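Local coordinates for inactive glucansucrase (Lactobacillus reuteri, PDB 5JBD), which is an inactive member of the glucansucrase family, a large multidomain protein that belongs to glycoside hydrolase family 70, has a TIM-barrel-type fold and binds a calcium ion, at residues Ser170-Met178 with Val776-Tyr786. Sequence-based numbering, arbitrary orientation.
Sequences SSELSLQSM and VNGQTYANQIY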
ATOM      1  N   SER A 170       3.485 -21.263 -12.766  1.00 35.37           N
ATOM      2  CA  SER A 170       3.588 -22.341 -11.767  1.00 36.29           C
ATOM      3  C   SER A 170       5.025 -22.700 -11.348  1.00 36.48           C
ATOM      4  O   SER A 170       5.258 -23.030 -10.186  1.00 35.09           O
ATOM      5  CB  SER A 170       2.829 -23.602 -12.205  1.00 38.14           C
ATOM      6  OG  SER A 170       3.435 -24.213 -13.320  1.00 39.22           O
ATOM      7  N   SER A 171       5.991 -22.611 -12.260  1.00 34.36           N
ATOM      8  CA  SER A 171       7.399 -22.903 -11.910  1.00 34.56           C
ATOM      9  C   SER A 171       8.033 -21.896 -10.928  1.00 32.52           C
ATOM     10  O   SER A 171       9.094 -22.163 -10.395  1.00 31.02           O
ATOM     11  CB  SER A 171       8.289 -22.992 -13.162  1.00 34.34           C
ATOM     12  OG  SER A 171       8.292 -21.771 -13.875  1.00 34.93           O
ATOM     13  N   GLU A 172       7.399 -20.741 -10.720  1.00 31.93           N
ATOM     14  CA  GLU A 172       7.891 -19.762  -9.745  1.00 31.67           C
ATOM     15  C   GLU A 172       7.662 -20.198  -8.287  1.00 33.06           C
ATOM     16  O   GLU A 172       8.292 -19.655  -7.379  1.00 31.25           O
ATOM     17  CB  GLU A 172       7.258 -18.401 -10.009  1.00 30.90           C
ATOM     18  CG  GLU A 172       7.629 -17.843 -11.382  1.00 30.85           C
ATOM     19  CD  GLU A 172       7.033 -16.469 -11.653  1.00 31.87           C
ATOM     20  OE1 GLU A 172       6.106 -16.048 -10.918  1.00 29.85           O
ATOM     21  OE2 GLU A 172       7.493 -15.808 -12.617  1.00 30.60           O
ATOM     22  N   LEU A 173       6.754 -21.162  -8.093  1.00 35.50           N
ATOM     23  CA  LEU A 173       6.493 -21.830  -6.807  1.00 36.28           C
ATOM     24  C   LEU A 173       5.737 -20.946  -5.814  1.00 35.64           C
ATOM     25  O   LEU A 173       6.236 -20.623  -4.743  1.00 36.73           O
ATOM     26  CB  LEU A 173       7.782 -22.397  -6.191  1.00 37.34           C
ATOM     27  CG  LEU A 173       8.635 -23.318  -7.066  1.00 39.94           C
ATOM     28  CD1 LEU A 173       9.912 -23.682  -6.319  1.00 41.12           C
ATOM     29  CD2 LEU A 173       7.885 -24.578  -7.470  1.00 40.32           C
ATOM     30  N   SER A 174       4.528 -20.543  -6.195  1.00 35.68           N
ATOM     31  CA  SER A 174       3.645 -19.794  -5.302  1.00 34.84           C
ATOM     32  C   SER A 174       3.194 -20.665  -4.144  1.00 33.99           C
ATOM     33  O   SER A 174       2.909 -21.841  -4.320  1.00 32.51           O
ATOM     34  CB  SER A 174       2.407 -19.283  -6.042  1.00 35.71           C
ATOM     35  OG  SER A 174       1.527 -18.611  -5.146  1.00 32.11           O
ATOM     36  N   LEU A 175       3.090 -20.063  -2.968  1.00 33.05           N
ATOM     37  CA  LEU A 175       2.489 -20.737  -1.820  1.00 36.21           C
ATOM     38  C   LEU A 175       0.989 -21.052  -2.047  1.00 36.03           C
ATOM     39  O   LEU A 175       0.452 -21.960  -1.420  1.00 34.18           O
ATOM     40  CB  LEU A 175       2.709 -19.914  -0.541  1.00 36.35           C
ATOM     41  CG  LEU A 175       4.168 -19.616  -0.159  1.00 37.82           C
ATOM     42  CD1 LEU A 175       4.229 -18.594   0.974  1.00 42.17           C
ATOM     43  CD2 LEU A 175       4.890 -20.879   0.254  1.00 40.21           C
ATOM     44  N   GLN A 176       0.340 -20.328  -2.967  1.00 37.95           N
ATOM     45  CA  GLN A 176      -1.042 -20.614  -3.416  1.00 39.96           C
ATOM     46  C   GLN A 176      -1.287 -22.020  -3.915  1.00 40.94           C
ATOM     47  O   GLN A 176      -2.433 -22.497  -3.859  1.00 41.28           O
ATOM     48  CB  GLN A 176      -1.474 -19.670  -4.540  1.00 42.28           C
ATOM     49  CG  GLN A 176      -1.805 -18.259  -4.072  1.00 46.15           C
ATOM     50  CD  GLN A 176      -2.258 -17.331  -5.213  1.00 50.72           C
ATOM     51  OE1 GLN A 176      -3.130 -16.476  -5.024  1.00 52.27           O
ATOM     52  NE2 GLN A 176      -1.698 -17.523  -6.405  1.00 53.42           N
ATOM     53  N   SER A 177      -0.236 -22.681  -4.393  1.00 41.14           N
ATOM     54  CA  SER A 177      -0.376 -24.005  -4.983  1.00 46.56           C
ATOM     55  C   SER A 177      -0.382 -25.139  -3.967  1.00 47.54           C
ATOM     56  O   SER A 177      -0.508 -26.301  -4.359  1.00 45.02           O
ATOM     57  CB  SER A 177       0.777 -24.258  -5.947  1.00 48.81           C
ATOM     58  OG  SER A 177       1.966 -24.501  -5.203  1.00 49.51           O
ATOM     59  N   MET A 178      -0.219 -24.829  -2.680  1.00 49.85           N
ATOM     60  CA  MET A 178      -0.055 -25.870  -1.664  1.00 52.67           C
ATOM     61  C   MET A 178      -1.402 -26.497  -1.350  1.00 50.91           C
ATOM     62  O   MET A 178      -2.434 -25.846  -1.530  1.00 46.10           O
ATOM     63  CB  MET A 178       0.675 -25.317  -0.425  1.00 55.11           C
ATOM     64  CG  MET A 178       2.185 -25.274  -0.709  1.00 61.86           C
ATOM     65  SD  MET A 178       2.975 -26.914  -0.614  1.00 70.62           S
ATOM     66  CE  MET A 178       3.143 -27.132   1.154  1.00 69.06           C
ATOM     67  N   VAL A 776       9.013 -24.818  -1.281  1.00 37.57           N
ATOM     68  CA  VAL A 776       7.553 -24.890  -1.404  1.00 38.12           C
ATOM     69  C   VAL A 776       7.227 -26.264  -1.975  1.00 41.70           C
ATOM     70  O   VAL A 776       7.718 -26.613  -3.059  1.00 38.77           O
ATOM     71  CB  VAL A 776       7.002 -23.788  -2.326  1.00 38.08           C
ATOM     72  CG1 VAL A 776       5.477 -23.829  -2.369  1.00 37.88           C
ATOM     73  CG2 VAL A 776       7.474 -22.413  -1.860  1.00 38.08           C
ATOM     74  N   ASN A 777       6.442 -27.050  -1.232  1.00 45.27           N
ATOM     75  CA  ASN A 777       6.192 -28.482  -1.537  1.00 51.10           C
ATOM     76  C   ASN A 777       7.513 -29.260  -1.807  1.00 51.13           C
ATOM     77  O   ASN A 777       7.593 -30.059  -2.739  1.00 53.68           O
ATOM     78  CB  ASN A 777       5.180 -28.683  -2.728  1.00 54.25           C
ATOM     79  CG  ASN A 777       4.366 -29.973  -2.612  1.00 60.66           C
ATOM     80  OD1 ASN A 777       4.245 -30.577  -1.544  1.00 61.82           O
ATOM     81  ND2 ASN A 777       3.822 -30.420  -3.748  1.00 66.58           N
ATOM     82  N   GLY A 778       8.549 -29.002  -1.006  1.00 47.05           N
ATOM     83  CA  GLY A 778       9.866 -29.632  -1.197  1.00 46.06           C
ATOM     84  C   GLY A 778      10.737 -29.122  -2.348  1.00 44.08           C
ATOM     85  O   GLY A 778      11.819 -29.661  -2.570  1.00 45.42           O
ATOM     86  N   GLN A 779      10.295 -28.080  -3.061  1.00 42.70           N
ATOM     87  CA  GLN A 779      11.023 -27.544  -4.217  1.00 42.50           C
ATOM     88  C   GLN A 779      11.506 -26.130  -3.954  1.00 39.95           C
ATOM     89  O   GLN A 779      10.880 -25.374  -3.204  1.00 38.32           O
ATOM     90  CB  GLN A 779      10.132 -27.527  -5.456  1.00 44.88           C
ATOM     91  CG  GLN A 779       9.661 -28.895  -5.938  1.00 49.33           C
ATOM     92  CD  GLN A 779      10.778 -29.699  -6.603  1.00 54.64           C
ATOM     93  OE1 GLN A 779      11.325 -30.645  -6.020  1.00 56.06           O
ATOM     94  NE2 GLN A 779      11.122 -29.324  -7.833  1.00 56.98           N
ATOM     95  N   THR A 780      12.625 -25.777  -4.578  1.00 37.92           N
ATOM     96  CA  THR A 780      13.177 -24.429  -4.470  1.00 35.36           C
ATOM     97  C   THR A 780      13.998 -24.083  -5.712  1.00 34.78           C
ATOM     98  O   THR A 780      14.182 -24.925  -6.599  1.00 33.76           O
ATOM     99  CB  THR A 780      14.034 -24.277  -3.185  1.00 34.48           C
ATOM    100  OG1 THR A 780      14.308 -22.888  -2.940  1.00 33.26           O
ATOM    101  CG2 THR A 780      15.354 -25.064  -3.274  1.00 35.05           C
ATOM    102  N   TYR A 781      14.475 -22.841  -5.766  1.00 32.96           N
ATOM    103  CA  TYR A 781      15.513 -22.442  -6.727  1.00 32.65           C
ATOM    104  C   TYR A 781      16.383 -21.318  -6.180  1.00 32.75           C
ATOM    105  O   TYR A 781      15.911 -20.497  -5.402  1.00 30.31           O
ATOM    106  CB  TYR A 781      14.913 -22.050  -8.081  1.00 31.69           C
ATOM    107  CG  TYR A 781      13.768 -21.071  -8.063  1.00 29.96           C
ATOM    108  CD1 TYR A 781      13.997 -19.699  -8.121  1.00 29.00           C
ATOM    109  CD2 TYR A 781      12.448 -21.514  -8.055  1.00 29.37           C
ATOM    110  CE1 TYR A 781      12.941 -18.794  -8.135  1.00 28.85           C
ATOM    111  CE2 TYR A 781      11.378 -20.617  -8.073  1.00 29.05           C
ATOM    112  CZ  TYR A 781      11.627 -19.258  -8.116  1.00 28.29           C
ATOM    113  OH  TYR A 781      10.573 -18.367  -8.128  1.00 27.93           O
ATOM    114  N   ALA A 782      17.657 -21.320  -6.582  1.00 33.92           N
ATOM    115  CA  ALA A 782      18.634 -20.313  -6.160  1.00 34.68           C
ATOM    116  C   ALA A 782      19.561 -19.960  -7.310  1.00 36.24           C
ATOM    117  O   ALA A 782      19.909 -20.827  -8.124  1.00 36.64           O
ATOM    118  CB  ALA A 782      19.455 -20.829  -4.981  1.00 35.89           C
ATOM    119  N   ASN A 783      19.964 -18.693  -7.367  1.00 34.78           N
ATOM    120  CA  ASN A 783      20.966 -18.229  -8.330  1.00 34.79           C
ATOM    121  C   ASN A 783      20.571 -18.532  -9.783  1.00 34.24           C
ATOM    122  O   ASN A 783      21.398 -18.980 -10.583  1.00 33.48           O
ATOM    123  CB  ASN A 783      22.353 -18.817  -7.985  1.00 35.49           C
ATOM    124  CG  ASN A 783      22.796 -18.474  -6.565  1.00 35.52           C
ATOM    125  OD1 ASN A 783      22.942 -19.358  -5.711  1.00 35.10           O
ATOM    126  ND2 ASN A 783      22.997 -17.195  -6.307  1.00 33.57           N
ATOM    127  N   GLN A 784      19.298 -18.293 -10.103  1.00 33.85           N
ATOM    128  CA  GLN A 784      18.749 -18.540 -11.434  1.00 33.89           C
ATOM    129  C   GLN A 784      18.513 -17.231 -12.146  1.00 32.56           C
ATOM    130  O   GLN A 784      17.978 -16.291 -11.556  1.00 32.22           O
ATOM    131  CB  GLN A 784      17.410 -19.280 -11.350  1.00 34.40           C
ATOM    132  CG  GLN A 784      17.483 -20.704 -10.829  1.00 35.93           C
ATOM    133  CD  GLN A 784      18.404 -21.586 -11.635  1.00 37.77           C
ATOM    134  OE1 GLN A 784      18.323 -21.643 -12.861  1.00 38.41           O
ATOM    135  NE2 GLN A 784      19.295 -22.290 -10.944  1.00 39.81           N
ATOM    136  N   ILE A 785      18.873 -17.179 -13.425  1.00 33.63           N
ATOM    137  CA  ILE A 785      18.579 -16.006 -14.237  1.00 32.31           C
ATOM    138  C   ILE A 785      17.076 -15.967 -14.531  1.00 30.78           C
ATOM    139  O   ILE A 785      16.507 -16.950 -14.990  1.00 31.25           O
ATOM    140  CB  ILE A 785      19.454 -15.950 -15.517  1.00 33.23           C
ATOM    141  CG1 ILE A 785      20.924 -15.800 -15.098  1.00 33.62           C
ATOM    142  CG2 ILE A 785      19.005 -14.794 -16.403  1.00 33.20           C
ATOM    143  CD1 ILE A 785      21.919 -15.576 -16.201  1.00 34.80           C
ATOM    144  N   TYR A 786      16.479 -14.799 -14.291  1.00 29.85           N
ATOM    145  CA  TYR A 786      15.038 -14.564 -14.335  1.00 29.82           C
ATOM    146  C   TYR A 786      14.815 -13.216 -15.014  1.00 29.42           C
ATOM    147  O   TYR A 786      15.533 -12.245 -14.724  1.00 29.20           O
ATOM    148  CB  TYR A 786      14.540 -14.504 -12.876  1.00 29.31           C
ATOM    149  CG  TYR A 786      13.044 -14.310 -12.619  1.00 30.10           C
ATOM    150  CD1 TYR A 786      12.105 -15.247 -13.050  1.00 31.69           C
ATOM    151  CD2 TYR A 786      12.573 -13.216 -11.874  1.00 29.91           C
ATOM    152  CE1 TYR A 786      10.743 -15.084 -12.778  1.00 31.38           C
ATOM    153  CE2 TYR A 786      11.213 -13.046 -11.594  1.00 30.13           C
ATOM    154  CZ  TYR A 786      10.298 -13.980 -12.037  1.00 30.90           C
ATOM    155  OH  TYR A 786       8.943 -13.821 -11.773  1.00 29.15           O
TER
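Glu172 OE2 is gripped by three donors: the hydroxyl of Tyr786, with OH 2.6 Å from OE2, and the backbone N-H groups of Ile849 and Gly850. Tyr786 meets this oxygen from above the carboxylate plane, while OE2 lies at the edge of the tyrosine ring. The glutamate chain, extended beyond CG (chi2 -179°), carries its acid far enough to reach them, and such donors would be expected to favour a charged carboxylate. A second tyrosine grips the backbone: Tyr781 OH donates to Glu172 O over 2.7 Å, with a C=O...OH angle of 116° at the oxygen. Both sites suit tyrosine, whose rigid ring ends in a donor. Leu173 and Tyr781 point past each other in opposite directions, Leu173 CD1 lying 3.8 Å from Tyr781 CD2. Branched Val776 spreads its two methyls, CG2 meeting Leu175 CD2 at 3.7 Å and CG1 approaching Met178 CG. Flexible Met178 bends at chi2 and chi3 to bring SD within 3.5 Å of Asn777 CB, at the type I' turn Val776-Gln779. The contact joins the loop between helix 151-162 and strand 193-197 to the connection from strand 758-767 to strand 784-791, an edge strand of the six-stranded antiparallel sheet.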